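Peptidase S15/CocE/NonD (Thaumarchaeota archaeon SCGC AB-539-E09, PDB 4PF1) is an aminopeptidase of the alpha/beta-hydrolase fold, a serine peptidase related to the X-Pro dipeptidyl-peptidases of family S15. Local coordinates at residues A485-A490 with L559-H564; V504-D509 with L528-F533. One frame throughout, in Å; residues are numbered along the deposited sequence.

Both contacts are buried and lie within the region related to the non-catalytic C-terminal domain of X-Pro dipeptidyl-peptidases, with centres about 10 Å apart. Contact 2 is an antiparallel strand pairing, interrupted by a beta bulge, at the edge of a four-stranded sheet and held almost wholly by backbone bonds. Contact 1 continues past a short two-stranded pairing into segments rich in proline and glutamine, where the exposed Gln-487 adds a side-chain bond to the backbone ones and proline rings add packing. Along the chain, contact 2 is nested within the loop that contact 1 closes. Two probable hydrogen bonds tie them: Pro-560 O to Ser-529 OG and His-564 NE2 to Asp-509 OD2, both 2.6 Å.

Contact 1: A485-A490 with L559-H564; sequences AGQPVA and LPQVSH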
loop_
_atom_site.group_PDB
_atom_site.type_symbol
_atom_site.label_atom_id
_atom_site.label_comp_id
_atom_site.label_asym_id
_atom_site.label_seq_id
_atom_site.Cartn_x
_atom_site.Cartn_y
_atom_site.Cartn_z
ATOM N N ALA A 485 32.319 -1.410 -17.911
ATOM C CA ALA A 485 31.630 -0.872 -19.082
ATOM C C ALA A 485 31.758 -1.825 -20.268
ATOM O O ALA A 485 32.765 -2.516 -20.403
ATOM C CB ALA A 485 32.184 0.498 -19.445
ATOM N N GLY A 486 30.732 -1.864 -21.102
ATOM C CA GLY A 486 30.715 -2.711 -22.286
ATOM C C GLY A 486 29.969 -4.012 -22.104
ATOM O O GLY A 486 29.073 -4.117 -21.262
ATOM N N GLN A 487 30.324 -5.007 -22.916
ATOM C CA GLN A 487 29.672 -6.303 -22.889
ATOM C C GLN A 487 30.550 -7.353 -22.194
ATOM O O GLN A 487 31.618 -7.691 -22.706
ATOM C CB GLN A 487 29.300 -6.750 -24.322
ATOM C CG GLN A 487 28.871 -8.215 -24.435
ATOM C CD GLN A 487 28.094 -8.487 -25.690
ATOM O OE1 GLN A 487 28.644 -8.532 -26.795
ATOM N NE2 GLN A 487 26.797 -8.708 -25.542
ATOM N N PRO A 488 30.093 -7.911 -21.044
ATOM C CA PRO A 488 30.839 -9.016 -20.428
ATOM C C PRO A 488 30.668 -10.290 -21.254
ATOM O O PRO A 488 29.621 -10.482 -21.872
ATOM C CB PRO A 488 30.196 -9.162 -19.042
ATOM C CG PRO A 488 29.165 -8.056 -18.935
ATOM C CD PRO A 488 28.836 -7.646 -20.318
ATOM N N VAL A 489 31.703 -11.131 -21.312
ATOM C CA VAL A 489 31.639 -12.384 -22.065
ATOM C C VAL A 489 32.012 -13.538 -21.135
ATOM O O VAL A 489 33.073 -13.515 -20.508
ATOM C CB VAL A 489 32.513 -12.362 -23.355
ATOM C CG1 VAL A 489 32.524 -13.729 -24.042
ATOM C CG2 VAL A 489 32.033 -11.282 -24.329
ATOM N N ALA A 490 31.114 -14.523 -21.014
ATOM C CA ALA A 490 31.360 -15.685 -20.181
ATOM C C ALA A 490 32.124 -16.737 -20.966
ATOM O O ALA A 490 31.641 -17.219 -22.000
ATOM C CB ALA A 490 30.047 -16.257 -19.664
ATOM N N LEU A 559 27.182 -11.506 -22.651
ATOM C CA LEU A 559 26.117 -11.143 -21.723
ATOM C C LEU A 559 25.623 -9.705 -21.952
ATOM O O LEU A 559 26.351 -8.904 -22.538
ATOM C CB LEU A 559 26.607 -11.333 -20.271
ATOM C CG LEU A 559 26.936 -12.782 -19.864
ATOM C CD1 LEU A 559 27.839 -12.818 -18.653
ATOM C CD2 LEU A 559 25.668 -13.597 -19.615
ATOM N N PRO A 560 24.387 -9.352 -21.495
ATOM C CA PRO A 560 23.883 -7.978 -21.713
ATOM C C PRO A 560 24.853 -6.893 -21.239
ATOM O O PRO A 560 25.630 -7.113 -20.315
ATOM C CB PRO A 560 22.588 -7.948 -20.903
ATOM C CG PRO A 560 22.125 -9.355 -20.889
ATOM C CD PRO A 560 23.369 -10.194 -20.824
ATOM N N GLN A 561 24.796 -5.722 -21.880
ATOM C CA GLN A 561 25.676 -4.583 -21.599
ATOM C C GLN A 561 25.652 -4.165 -20.139
ATOM O O GLN A 561 24.633 -4.321 -19.455
ATOM C CB GLN A 561 25.310 -3.367 -22.475
ATOM C CG GLN A 561 25.236 -3.655 -23.973
ATOM C CD GLN A 561 26.497 -4.252 -24.556
ATOM O OE1 GLN A 561 27.615 -3.774 -24.325
ATOM N NE2 GLN A 561 26.334 -5.287 -25.367
ATOM N N VAL A 562 26.798 -3.645 -19.663
ATOM C CA VAL A 562 26.959 -3.113 -18.313
ATOM C C VAL A 562 27.607 -1.722 -18.367
ATOM O O VAL A 562 28.417 -1.435 -19.246
ATOM C CB VAL A 562 27.740 -4.054 -17.348
ATOM C CG1 VAL A 562 26.908 -5.274 -16.970
ATOM C CG2 VAL A 562 29.101 -4.464 -17.922
ATOM N N SER A 563 27.219 -0.873 -17.425
ATOM C CA SER A 563 27.736 0.468 -17.176
ATOM C C SER A 563 27.469 0.684 -15.722
ATOM O O SER A 563 26.371 1.098 -15.344
ATOM C CB SER A 563 27.044 1.502 -18.064
ATOM O OG SER A 563 27.724 2.743 -18.009
ATOM N N HIS A 564 28.378 0.179 -14.886
ATOM C CA HIS A 564 28.123 0.098 -13.464
ATOM C C HIS A 564 29.357 0.325 -12.614
ATOM O O HIS A 564 30.475 -0.015 -13.013
ATOM C CB HIS A 564 27.558 -1.308 -13.170
ATOM C CG HIS A 564 27.091 -1.526 -11.766
ATOM N ND1 HIS A 564 25.933 -0.938 -11.295
ATOM C CD2 HIS A 564 27.602 -2.324 -10.801
ATOM C CE1 HIS A 564 25.797 -1.364 -10.051
ATOM N NE2 HIS A 564 26.771 -2.209 -9.714
#
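Gly-486 and Val-562 form an antiparallel hydrogen-bonded pair in the two-stranded sheet of 482-486 and 562-566, part of the beta-rich C-terminal region. Val-562 N reaches Gly-486 O at 2.8 Å, whereas the return bond from Gly-486 N to Val-562 O is weak and bent. Beyond this pair the two chains are still stitched together: Leu-559 N donates to Pro-488 O (2.8 Å), and the side chain of Gln-487 donates through NE2 to Leu-559 O (3.0 Å). That carbonyl oxygen lies close to the Gln-487 amide plane, but the amide nitrogen sits above the carbonyl plane, 52° out of it. With CG anti to the backbone N (chi1 168°) and an extended chain, Gln-487 stretches along the neighbouring segment to this oxygen.

The Gln-561 chain is bent at chi2, bringing OE1 over the Gly-486–Gln-487 peptide, 3.2 Å from Gly-486 C. OE1 makes no hydrogen bond to the peptide, Gln-487 N standing at a poor angle; it accepts one from Trp-391 NE1. The two glutamine amide planes are turned 45° apart. An alanine in place of Gln-561 would probably leave Trp-391 NE1 without this acceptor and uncover the peptide beneath OE1. Gly-486 has a backbone conformation in which a CB would jam against the preceding carbonyl oxygen.

On the apolar side, Leu-559 brings CD1 near Ala-490 CB and also packs on Val-505 and Ile-507 of strand 502-510. Pro-488 lies against Ile-620 and Ile-622 of strand 606-625, joining this pairing to the larger sheet. Its CD rests against Pro-560 O, while Pro-488 CG points at Val-562 CG2, 3.7 Å away.

Contact 2: V504-D509 with L528-F533; sequences VVKIID and LSADIF
Val-505 and Asp-531 exchange two backbone hydrogen bonds, Val-505 N to Asp-531 O at 2.9 Å and Asp-531 N to Val-505 O at 3.1 Å, in an antiparallel strand pair interrupted by a classic beta bulge. There Leu-528 and Ser-529 both face Ile-507, whose O accepts Leu-528 N at 2.9 Å and, more weakly, Ser-529 N; Ile-507 N donates to Ser-529 O (2.7 Å).

On one face, Val-504 CG2 meets Ile-532 CD1 at 3.7 Å, the isoleucine CG1 branch being anti to its own backbone N (chi1 -179°), which sends CD1 across the valine at a slant. Ala-530 CB packs on Lys-506 CA and CG; beyond them the extended lysine takes NZ to the side-chain oxygens of Gln-461, Gln-575 and Gln-577. The other face carries Ile-507, whose CG2 comes within 4.2 Å of Leu-528 CD2. Asp-531 OD1 accepts its neighbour Ile-532 N and also His-198 ND1, two bonds that probably limit the carboxylate's rotation.

Strand 502-510 runs between 571-577 and the outermost strand 525-534 of this sheet, while Val-505 and Ile-507 pack against Ile-620 of strand 606-625.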
loop_
_atom_site.group_PDB
_atom_site.type_symbol
_atom_site.label_atom_id
_atom_site.label_comp_id
_atom_site.label_asym_id
_atom_site.label_seq_id
_atom_site.Cartn_x
_atom_site.Cartn_y
_atom_site.Cartn_z
ATOM N N VAL A 504 22.897 -21.023 -18.026
ATOM C CA VAL A 504 22.497 -19.679 -17.603
ATOM C C VAL A 504 23.653 -19.062 -16.820
ATOM O O VAL A 504 24.123 -19.662 -15.852
ATOM C CB VAL A 504 21.189 -19.698 -16.756
ATOM C CG1 VAL A 504 20.776 -18.288 -16.337
ATOM C CG2 VAL A 504 20.053 -20.400 -17.487
ATOM N N VAL A 505 24.127 -17.883 -17.247
ATOM C CA VAL A 505 25.201 -17.178 -16.553
ATOM C C VAL A 505 24.651 -15.842 -16.064
ATOM O O VAL A 505 24.112 -15.078 -16.863
ATOM C CB VAL A 505 26.486 -17.002 -17.422
ATOM C CG1 VAL A 505 27.568 -16.236 -16.658
ATOM C CG2 VAL A 505 27.026 -18.353 -17.894
ATOM N N LYS A 506 24.772 -15.571 -14.749
ATOM C CA LYS A 506 24.293 -14.316 -14.158
ATOM C C LYS A 506 25.418 -13.529 -13.508
ATOM O O LYS A 506 26.209 -14.107 -12.755
ATOM C CB LYS A 506 23.220 -14.574 -13.089
ATOM C CG LYS A 506 22.092 -15.507 -13.465
ATOM C CD LYS A 506 21.162 -15.627 -12.274
ATOM C CE LYS A 506 20.315 -16.855 -12.319
ATOM N NZ LYS A 506 19.777 -17.192 -10.972
ATOM N N ILE A 507 25.461 -12.205 -13.744
ATOM C CA ILE A 507 26.380 -11.293 -13.052
ATOM C C ILE A 507 25.537 -10.536 -12.040
ATOM O O ILE A 507 24.480 -10.007 -12.393
ATOM C CB ILE A 507 27.169 -10.348 -14.010
ATOM C CG1 ILE A 507 28.216 -11.138 -14.816
ATOM C CG2 ILE A 507 27.833 -9.180 -13.229
ATOM C CD1 ILE A 507 28.755 -10.409 -15.970
ATOM N N ILE A 508 25.968 -10.522 -10.784
ATOM C CA ILE A 508 25.194 -9.925 -9.707
ATOM C C ILE A 508 26.034 -8.945 -8.881
ATOM O O ILE A 508 27.218 -9.189 -8.627
ATOM C CB ILE A 508 24.619 -11.080 -8.819
ATOM C CG1 ILE A 508 23.444 -11.804 -9.516
ATOM C CG2 ILE A 508 24.234 -10.621 -7.411
ATOM C CD1 ILE A 508 23.500 -13.321 -9.400
ATOM N N ASP A 509 25.394 -7.847 -8.442
ATOM C CA ASP A 509 25.977 -6.915 -7.500
ATOM C C ASP A 509 25.370 -7.233 -6.140
ATOM O O ASP A 509 24.173 -7.019 -5.941
ATOM C CB ASP A 509 25.717 -5.448 -7.915
ATOM C CG ASP A 509 26.293 -4.406 -6.954
ATOM O OD1 ASP A 509 26.269 -4.646 -5.729
ATOM O OD2 ASP A 509 26.715 -3.336 -7.425
ATOM N N LEU A 528 22.418 -8.028 -12.492
ATOM C CA LEU A 528 22.918 -6.883 -13.254
ATOM C C LEU A 528 23.019 -7.186 -14.756
ATOM O O LEU A 528 22.668 -6.338 -15.578
ATOM C CB LEU A 528 24.290 -6.466 -12.685
ATOM C CG LEU A 528 24.923 -5.205 -13.256
ATOM C CD1 LEU A 528 24.269 -3.950 -12.689
ATOM C CD2 LEU A 528 26.401 -5.189 -12.987
ATOM N N SER A 529 23.520 -8.376 -15.106
ATOM C CA SER A 529 23.658 -8.827 -16.491
ATOM C C SER A 529 23.598 -10.334 -16.518
ATOM O O SER A 529 24.404 -10.987 -15.861
ATOM C CB SER A 529 24.964 -8.323 -17.098
ATOM O OG SER A 529 25.158 -8.825 -18.408
ATOM N N ALA A 530 22.613 -10.897 -17.228
ATOM C CA ALA A 530 22.432 -12.342 -17.277
ATOM C C ALA A 530 21.860 -12.805 -18.607
ATOM O O ALA A 530 21.030 -12.113 -19.200
ATOM C CB ALA A 530 21.516 -12.785 -16.146
ATOM N N ASP A 531 22.286 -13.989 -19.067
ATOM C CA ASP A 531 21.747 -14.588 -20.282
ATOM C C ASP A 531 21.878 -16.108 -20.264
ATOM O O ASP A 531 22.444 -16.679 -19.328
ATOM C CB ASP A 531 22.364 -13.989 -21.560
ATOM C CG ASP A 531 21.303 -13.658 -22.604
ATOM O OD1 ASP A 531 20.325 -14.435 -22.727
ATOM O OD2 ASP A 531 21.428 -12.608 -23.263
ATOM N N ILE A 532 21.302 -16.759 -21.281
ATOM C CA ILE A 532 21.245 -18.215 -21.409
ATOM C C ILE A 532 21.778 -18.650 -22.779
ATOM O O ILE A 532 21.598 -17.944 -23.774
ATOM C CB ILE A 532 19.773 -18.703 -21.169
ATOM C CG1 ILE A 532 19.632 -20.250 -21.273
ATOM C CG2 ILE A 532 18.770 -17.966 -22.080
ATOM C CD1 ILE A 532 18.288 -20.826 -20.768
ATOM N N PHE A 533 22.424 -19.822 -22.823
ATOM C CA PHE A 533 22.935 -20.396 -24.057
ATOM C C PHE A 533 22.417 -21.825 -24.205
ATOM O O PHE A 533 22.594 -22.636 -23.295
ATOM C CB PHE A 533 24.481 -20.369 -24.070
ATOM C CG PHE A 533 25.112 -20.665 -25.416
ATOM C CD1 PHE A 533 25.133 -21.959 -25.926
ATOM C CD2 PHE A 533 25.730 -19.658 -26.147
ATOM C CE1 PHE A 533 25.704 -22.229 -27.172
ATOM C CE2 PHE A 533 26.324 -19.933 -27.380
ATOM C CZ PHE A 533 26.303 -21.216 -27.889
#